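PDB 4H17: hydrolase, isochorismatase family from Pseudomonas putida KT2440, which probably catalyses a hydrolytic reaction, as a member of the isochorismatase family. Local coordinates for residues A[141-144]-A[145-148]. Sequence-based numbering, arbitrary orientation.
Sequences VRRA and KDYG. With SO4 (sulfate ion), chain D; SO4 (sulfate ion), chain I.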
ATOM      1  N   VAL A 141       3.594   2.708   6.293  1.00 10.23           N
ATOM      2  CA  VAL A 141       3.993   4.013   5.788  1.00 12.40           C
ATOM      3  C   VAL A 141       2.750   4.697   5.265  1.00 12.94           C
ATOM      4  O   VAL A 141       2.539   5.881   5.494  1.00 13.07           O
ATOM      5  CB  VAL A 141       5.067   3.864   4.704  1.00 12.63           C
ATOM      6  CG1 VAL A 141       5.304   5.158   3.926  1.00 13.64           C
ATOM      7  CG2 VAL A 141       6.381   3.423   5.353  1.00 15.32           C
ATOM      8  N   ARG A 142       1.933   3.964   4.529  1.00 12.05           N
ATOM      9  CA  ARG A 142       0.692   4.570   4.012  1.00 13.29           C
ATOM     10  C   ARG A 142      -0.206   5.064   5.154  1.00 11.29           C
ATOM     11  O   ARG A 142      -0.709   6.190   5.100  1.00 13.88           O
ATOM     12  CB  ARG A 142      -0.074   3.585   3.132  1.00 12.87           C
ATOM     13  CG  ARG A 142       0.660   3.198   1.821  1.00 12.72           C
ATOM     14  CD  ARG A 142       0.040   2.002   1.134  1.00 13.18           C
ATOM     15  NE  ARG A 142       0.789   1.544  -0.049  1.00 14.87           N
ATOM     16  CZ  ARG A 142       0.522   1.916  -1.301  1.00 14.97           C
ATOM     17  NH1 ARG A 142      -0.488   2.718  -1.575  1.00 16.21           N
ATOM     18  NH2 ARG A 142       1.263   1.438  -2.310  1.00 16.13           N
ATOM     19  N   ARG A 143      -0.370   4.250   6.184  1.00  9.66           N
ATOM     20  CA  ARG A 143      -1.199   4.634   7.316  1.00 10.52           C
ATOM     21  C   ARG A 143      -0.657   5.874   8.046  1.00 12.98           C
ATOM     22  O   ARG A 143      -1.417   6.740   8.505  1.00 12.65           O
ATOM     23  CB  ARG A 143      -1.399   3.461   8.276  1.00 11.40           C
ATOM     24  CG  ARG A 143      -2.455   3.731   9.345  1.00 11.40           C
ATOM     25  CD  ARG A 143      -3.788   4.097   8.763  1.00 12.51           C
ATOM     26  NE  ARG A 143      -4.798   4.241   9.803  1.00 13.05           N
ATOM     27  CZ  ARG A 143      -5.868   5.019   9.684  1.00 14.35           C
ATOM     28  NH1 ARG A 143      -6.062   5.683   8.558  1.00 14.17           N
ATOM     29  NH2 ARG A 143      -6.758   5.113  10.691  1.00 15.68           N
ATOM     30  N   ALA A 144       0.645   5.952   8.169  1.00 14.47           N
ATOM     31  CA  ALA A 144       1.293   7.079   8.802  1.00 16.49           C
ATOM     32  C   ALA A 144       0.961   8.368   8.067  1.00 16.35           C
ATOM     33  O   ALA A 144       0.843   9.401   8.723  1.00 18.08           O
ATOM     34  CB  ALA A 144       2.797   6.881   8.851  1.00 17.92           C
ATOM     35  N   LYS A 145       0.881   8.331   6.733  1.00 15.90           N
ATOM     36  CA  LYS A 145       0.440   9.506   5.962  1.00 19.05           C
ATOM     37  C   LYS A 145      -0.908  10.011   6.478  1.00 17.08           C
ATOM     38  O   LYS A 145      -1.099  11.212   6.628  1.00 17.82           O
ATOM     39  CB  LYS A 145       0.349   9.212   4.461  1.00 21.50           C
ATOM     40  CG  LYS A 145       0.006  10.423   3.572  1.00 25.47           C
ATOM     41  CD  LYS A 145      -0.231   9.981   2.124  1.00 28.44           C
ATOM     42  CE  LYS A 145      -0.427  11.128   1.145  1.00 34.35           C
ATOM     43  NZ  LYS A 145       0.846  11.772   0.718  1.00 31.31           N
ATOM     44  N   ASP A 146      -1.866   9.106   6.737  1.00 15.43           N
ATOM     45  CA  ASP A 146      -3.181   9.490   7.271  1.00 13.91           C
ATOM     46  C   ASP A 146      -3.135  10.270   8.570  1.00 13.19           C
ATOM     47  O   ASP A 146      -4.006  11.109   8.856  1.00 18.19           O
ATOM     48  CB  ASP A 146      -4.056   8.258   7.479  1.00 12.54           C
ATOM     49  CG  ASP A 146      -4.539   7.636   6.153  1.00 18.48           C
ATOM     50  OD1 ASP A 146      -4.560   8.324   5.105  1.00 24.16           O
ATOM     51  OD2 ASP A 146      -4.924   6.450   6.155  1.00 16.91           O
ATOM     52  N   TYR A 147      -2.121   9.976   9.390  1.00 16.37           N
ATOM     53  CA  TYR A 147      -1.954  10.666  10.685  1.00 15.59           C
ATOM     54  C   TYR A 147      -1.025  11.873  10.593  1.00 19.78           C
ATOM     55  O   TYR A 147      -0.703  12.512  11.587  1.00 23.38           O
ATOM     56  CB  TYR A 147      -1.434   9.666  11.687  1.00 14.34           C
ATOM     57  CG  TYR A 147      -2.435   8.665  12.136  1.00 17.24           C
ATOM     58  CD1 TYR A 147      -3.619   9.093  12.763  1.00 25.67           C
ATOM     59  CD2 TYR A 147      -2.203   7.311  12.033  1.00 16.76           C
ATOM     60  CE1 TYR A 147      -4.545   8.210  13.230  1.00 22.25           C
ATOM     61  CE2 TYR A 147      -3.130   6.394  12.512  1.00 18.90           C
ATOM     62  CZ  TYR A 147      -4.298   6.847  13.136  1.00 19.54           C
ATOM     63  OH  TYR A 147      -5.275   5.984  13.607  1.00 28.46           O
ATOM     64  N   GLY A 148      -0.619  12.194   9.385  1.00 17.51           N
ATOM     65  CA  GLY A 148       0.137  13.419   9.149  1.00 17.04           C
ATOM     66  C   GLY A 148       1.626  13.304   9.390  1.00 18.14           C
ATOM     67  O   GLY A 148       2.322  14.312   9.382  1.00 18.08           O
TER
HETATM   68  S   SO4 D 202      -5.629   2.256  12.936  1.00 21.51           S
HETATM   69  O1  SO4 D 202      -6.342   0.996  12.672  1.00 23.06           O
HETATM   70  O2  SO4 D 202      -4.607   2.369  11.906  1.00 16.44           O
HETATM   71  O3  SO4 D 202      -4.997   2.162  14.263  1.00 25.52           O
HETATM   72  O4  SO4 D 202      -6.592   3.406  12.847  1.00 22.35           O
HETATM   73  S   SO4 I 201      -9.627   5.683   8.522  1.00 16.78           S
HETATM   74  O1  SO4 I 201      -9.656   5.256   9.953  1.00 18.72           O
HETATM   75  O2  SO4 I 201      -8.709   6.848   8.361  1.00 19.34           O
HETATM   76  O3  SO4 I 201     -10.975   6.253   8.188  1.00 18.81           O
HETATM   77  O4  SO4 I 201      -9.342   4.591   7.564  1.00 18.69           O
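Asp-146 OD2 takes a salt-bridge hydrogen bond from Arg-143 NH1 at 2.8 Å and a second hydrogen bond from Asn-107 ND2 of the second subunit. The pair is an i to i+3 contact on the last turn of helix 133-146, the helix of a beta-alpha-beta unit in the Rossmann-like sheet. The oxygen lies in the guanidinium plane, whereas NH1 comes to the anti side of OD2, tilted 29° from the carboxylate plane, and the two planes stand 80° apart. Arg-143 has CG anti to the backbone N and a bend at chi2 (57°), which carry the chain past Asp-146 and set a guanidinium face against Tyr-147 CE2, 3.8 Å from Arg-143 NE. Two sulfates, probably from the crystallisation liquor, lie at the guanidinium edge: NE and NH2 bond to the chain D sulfate, NH1 and NH2 to the chain I sulfate. With an alanine here, the Asp-146 carboxylate would probably lose its cationic mate in this subunit, and both sulfates this guanidinium's bonds. Beyond the charges the helix stops in a Schellman motif, in which the N-H of Gly-148, a residue with positive phi, is given to Lys-145 O (N to O 3.0 Å). Tyr-147 OH, meanwhile, donates to O4 of the chain D sulfate at 3.0 Å, the same oxygen that Arg-143 NH2 meets at 2.8 Å.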